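PDB 6VAW: galactose-binding lectin from Arachis hypogaea, which binds D-galactose and its glycosides as a homotetrameric legume lectin that carries calcium and manganese ions. Local coordinates for residues A[118-123]-A[172-177]. Numbering follows the deposited sequence.
Sequences VGVEFD and KTLSVA. With MN (manganese (II) ion), chain F; CA (calcium ion), chain G.
With chi1 at -180°, V120 sets CG1 anti to its backbone N and CG2 beside that nitrogen, and V176 repeats the choice almost exactly (chi1 -178°), so that both branches of each valine look across to the other strand. CG2 of V120 is shared between two neighbours, lying 3.8 Å from CG2 of V176 and also touching L174, while CG1 of V120 leans on V176 alone, 3.9 Å from its CG1 and 4.0 Å from its CG2. The two valines run alongside each other with opposed headings and do not meet end to end. L174 adds a single branch, its CD2 coming in at a slant to reach V120 CG2 at 4.0 Å. L174 and V176 point from the same face of 172-177, while S175 between them faces the other way and packs on I166 of a second subunit.

This is how the two sheets of the legume lectin jelly-roll sandwich face each other: 118-123 belongs to the seven-stranded sheet and 172-177 to the sheet behind it, and the CA atoms of V120 and V176 stay 8.2 Å apart, joined through side chains alone. F122 extends the same apolar layer, its ring meeting that of F71.

Alternation along 118-123 divides the labour, since E121 turns to the other face of the strand. Its OE2 binds manganese at 2.1 Å, while OE1 accepts a hydrogen bond from a manganese-bound water. In D123, OD2 bridges manganese and calcium, and OD1 completes a two-oxygen grip on calcium. The carboxylate oxygens E121 OE2 and D123 OD2 come within 3.1 Å of each other, a closeness the shared manganese would offset; D132 and H137 supply the other protein ligands of the manganese.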
ATOM      1  N   VAL A 118     -17.131  18.453 -10.957  1.00 22.01           N
ATOM      2  CA  VAL A 118     -15.825  18.742 -11.551  1.00 22.08           C
ATOM      3  C   VAL A 118     -15.454  17.442 -12.210  1.00 27.93           C
ATOM      4  O   VAL A 118     -15.601  16.394 -11.585  1.00 26.52           O
ATOM      5  CB  VAL A 118     -14.746  19.283 -10.556  1.00 24.27           C
ATOM      6  CG1 VAL A 118     -13.350  19.326 -11.212  1.00 23.95           C
ATOM      7  CG2 VAL A 118     -15.133  20.673 -10.044  1.00 24.20           C
ATOM      8  N   GLY A 119     -15.047  17.484 -13.469  1.00 25.30           N
ATOM      9  CA  GLY A 119     -14.711  16.223 -14.116  1.00 25.06           C
ATOM     10  C   GLY A 119     -13.749  16.275 -15.272  1.00 26.14           C
ATOM     11  O   GLY A 119     -13.380  17.346 -15.739  1.00 25.31           O
ATOM     12  N   VAL A 120     -13.356  15.092 -15.731  1.00 19.29           N
ATOM     13  CA  VAL A 120     -12.481  14.894 -16.881  1.00 18.73           C
ATOM     14  C   VAL A 120     -13.270  14.012 -17.842  1.00 21.33           C
ATOM     15  O   VAL A 120     -13.520  12.863 -17.512  1.00 17.50           O
ATOM     16  CB  VAL A 120     -11.103  14.264 -16.494  1.00 20.82           C
ATOM     17  CG1 VAL A 120     -10.216  14.083 -17.719  1.00 21.47           C
ATOM     18  CG2 VAL A 120     -10.379  15.062 -15.395  1.00 19.78           C
ATOM     19  N   GLU A 121     -13.683  14.558 -18.993  1.00 21.07           N
ATOM     20  CA  GLU A 121     -14.496  13.840 -19.984  1.00 19.74           C
ATOM     21  C   GLU A 121     -13.660  13.296 -21.128  1.00 23.98           C
ATOM     22  O   GLU A 121     -12.688  13.918 -21.565  1.00 23.34           O
ATOM     23  CB  GLU A 121     -15.622  14.716 -20.557  1.00 20.43           C
ATOM     24  CG  GLU A 121     -15.090  15.988 -21.203  1.00 25.10           C
ATOM     25  CD  GLU A 121     -16.159  16.705 -21.987  1.00 32.26           C
ATOM     26  OE1 GLU A 121     -17.128  17.159 -21.351  1.00 22.69           O
ATOM     27  OE2 GLU A 121     -16.012  16.859 -23.218  1.00 18.83           O
ATOM     28  N   PHE A 122     -14.076  12.121 -21.611  1.00 21.77           N
ATOM     29  CA  PHE A 122     -13.513  11.418 -22.766  1.00 21.76           C
ATOM     30  C   PHE A 122     -14.679  11.356 -23.732  1.00 25.09           C
ATOM     31  O   PHE A 122     -15.467  10.422 -23.707  1.00 21.29           O
ATOM     32  CB  PHE A 122     -12.978  10.043 -22.329  1.00 23.42           C
ATOM     33  CG  PHE A 122     -11.951  10.193 -21.232  1.00 24.10           C
ATOM     34  CD1 PHE A 122     -10.609  10.358 -21.538  1.00 26.32           C
ATOM     35  CD2 PHE A 122     -12.334  10.228 -19.894  1.00 25.43           C
ATOM     36  CE1 PHE A 122      -9.657  10.541 -20.520  1.00 26.73           C
ATOM     37  CE2 PHE A 122     -11.386  10.408 -18.879  1.00 28.02           C
ATOM     38  CZ  PHE A 122     -10.057  10.577 -19.200  1.00 25.80           C
ATOM     39  N   ASP A 123     -14.857  12.445 -24.463  1.00 22.64           N
ATOM     40  CA  ASP A 123     -16.001  12.758 -25.294  1.00 20.90           C
ATOM     41  C   ASP A 123     -15.842  12.290 -26.736  1.00 26.76           C
ATOM     42  O   ASP A 123     -14.901  12.686 -27.423  1.00 26.60           O
ATOM     43  CB  ASP A 123     -16.212  14.269 -25.228  1.00 21.86           C
ATOM     44  CG  ASP A 123     -17.579  14.702 -25.660  1.00 22.25           C
ATOM     45  OD1 ASP A 123     -18.336  13.851 -26.197  1.00 23.39           O
ATOM     46  OD2 ASP A 123     -17.924  15.864 -25.432  1.00 19.89           O
ATOM     47  N   LYS A 172      -3.662  24.340  -7.091  1.00 21.37           N
ATOM     48  CA  LYS A 172      -5.049  24.043  -7.504  1.00 20.74           C
ATOM     49  C   LYS A 172      -5.047  23.471  -8.959  1.00 21.38           C
ATOM     50  O   LYS A 172      -6.025  23.612  -9.689  1.00 21.40           O
ATOM     51  CB  LYS A 172      -5.961  25.290  -7.377  1.00 21.42           C
ATOM     52  CG  LYS A 172      -6.031  25.819  -5.941  1.00 33.15           C
ATOM     53  CD  LYS A 172      -6.741  27.167  -5.824  1.00 51.15           C
ATOM     54  CE  LYS A 172      -6.840  27.632  -4.381  1.00 70.48           C
ATOM     55  NZ  LYS A 172      -5.522  28.040  -3.815  1.00 83.78           N
ATOM     56  N   THR A 173      -3.950  22.826  -9.359  1.00 17.95           N
ATOM     57  CA  THR A 173      -3.827  22.293 -10.720  1.00 18.21           C
ATOM     58  C   THR A 173      -4.294  20.859 -10.800  1.00 20.57           C
ATOM     59  O   THR A 173      -3.844  20.023 -10.024  1.00 20.28           O
ATOM     60  CB  THR A 173      -2.363  22.413 -11.233  1.00 26.78           C
ATOM     61  OG1 THR A 173      -1.967  23.789 -11.193  1.00 29.74           O
ATOM     62  CG2 THR A 173      -2.197  21.874 -12.659  1.00 24.21           C
ATOM     63  N   LEU A 174      -5.196  20.592 -11.753  1.00 17.97           N
ATOM     64  CA  LEU A 174      -5.654  19.249 -12.100  1.00 18.80           C
ATOM     65  C   LEU A 174      -4.923  18.863 -13.406  1.00 24.32           C
ATOM     66  O   LEU A 174      -5.136  19.505 -14.439  1.00 24.40           O
ATOM     67  CB  LEU A 174      -7.176  19.259 -12.282  1.00 18.38           C
ATOM     68  CG  LEU A 174      -7.821  17.944 -12.626  1.00 19.88           C
ATOM     69  CD1 LEU A 174      -7.880  17.049 -11.447  1.00 19.87           C
ATOM     70  CD2 LEU A 174      -9.293  18.137 -13.097  1.00 21.00           C
ATOM     71  N   SER A 175      -4.001  17.916 -13.327  1.00 21.23           N
ATOM     72  CA  SER A 175      -3.215  17.460 -14.477  1.00 20.70           C
ATOM     73  C   SER A 175      -3.659  16.057 -14.863  1.00 23.41           C
ATOM     74  O   SER A 175      -3.836  15.219 -13.988  1.00 23.01           O
ATOM     75  CB  SER A 175      -1.723  17.517 -14.178  1.00 24.23           C
ATOM     76  OG  SER A 175      -1.035  17.319 -15.397  1.00 32.49           O
ATOM     77  N   VAL A 176      -3.823  15.817 -16.161  1.00 19.63           N
ATOM     78  CA  VAL A 176      -4.332  14.557 -16.734  1.00 19.82           C
ATOM     79  C   VAL A 176      -3.378  14.047 -17.819  1.00 24.42           C
ATOM     80  O   VAL A 176      -3.019  14.808 -18.725  1.00 23.39           O
ATOM     81  CB  VAL A 176      -5.762  14.758 -17.321  1.00 24.01           C
ATOM     82  CG1 VAL A 176      -6.339  13.451 -17.870  1.00 22.66           C
ATOM     83  CG2 VAL A 176      -6.710  15.389 -16.310  1.00 23.45           C
ATOM     84  N   ALA A 177      -3.014  12.764 -17.743  1.00 21.14           N
ATOM     85  CA  ALA A 177      -2.197  12.099 -18.764  1.00 21.13           C
ATOM     86  C   ALA A 177      -2.969  10.868 -19.223  1.00 24.76           C
ATOM     87  O   ALA A 177      -3.317  10.024 -18.396  1.00 24.24           O
ATOM     88  CB  ALA A 177      -0.806  11.730 -18.241  1.00 21.42           C
TER
HETATM   89 MN    MN F 302     -17.014  17.651 -24.908  1.00 37.32          MN
HETATM   90 CA    CA G 303     -20.119  15.483 -26.705  1.00 23.60          CA
HETATM   91  O   HOH W   1     -18.864  17.913 -23.267  1.00 21.48           O
HETATM   92  O   HOH W   2     -16.142  19.692 -24.422  1.00 24.33           O
HETATM   93  O   HOH W   3     -20.996  13.424 -26.181  1.00 19.70           O
HETATM   94  O   HOH W   4     -20.868  16.408 -24.619  1.00 21.17           O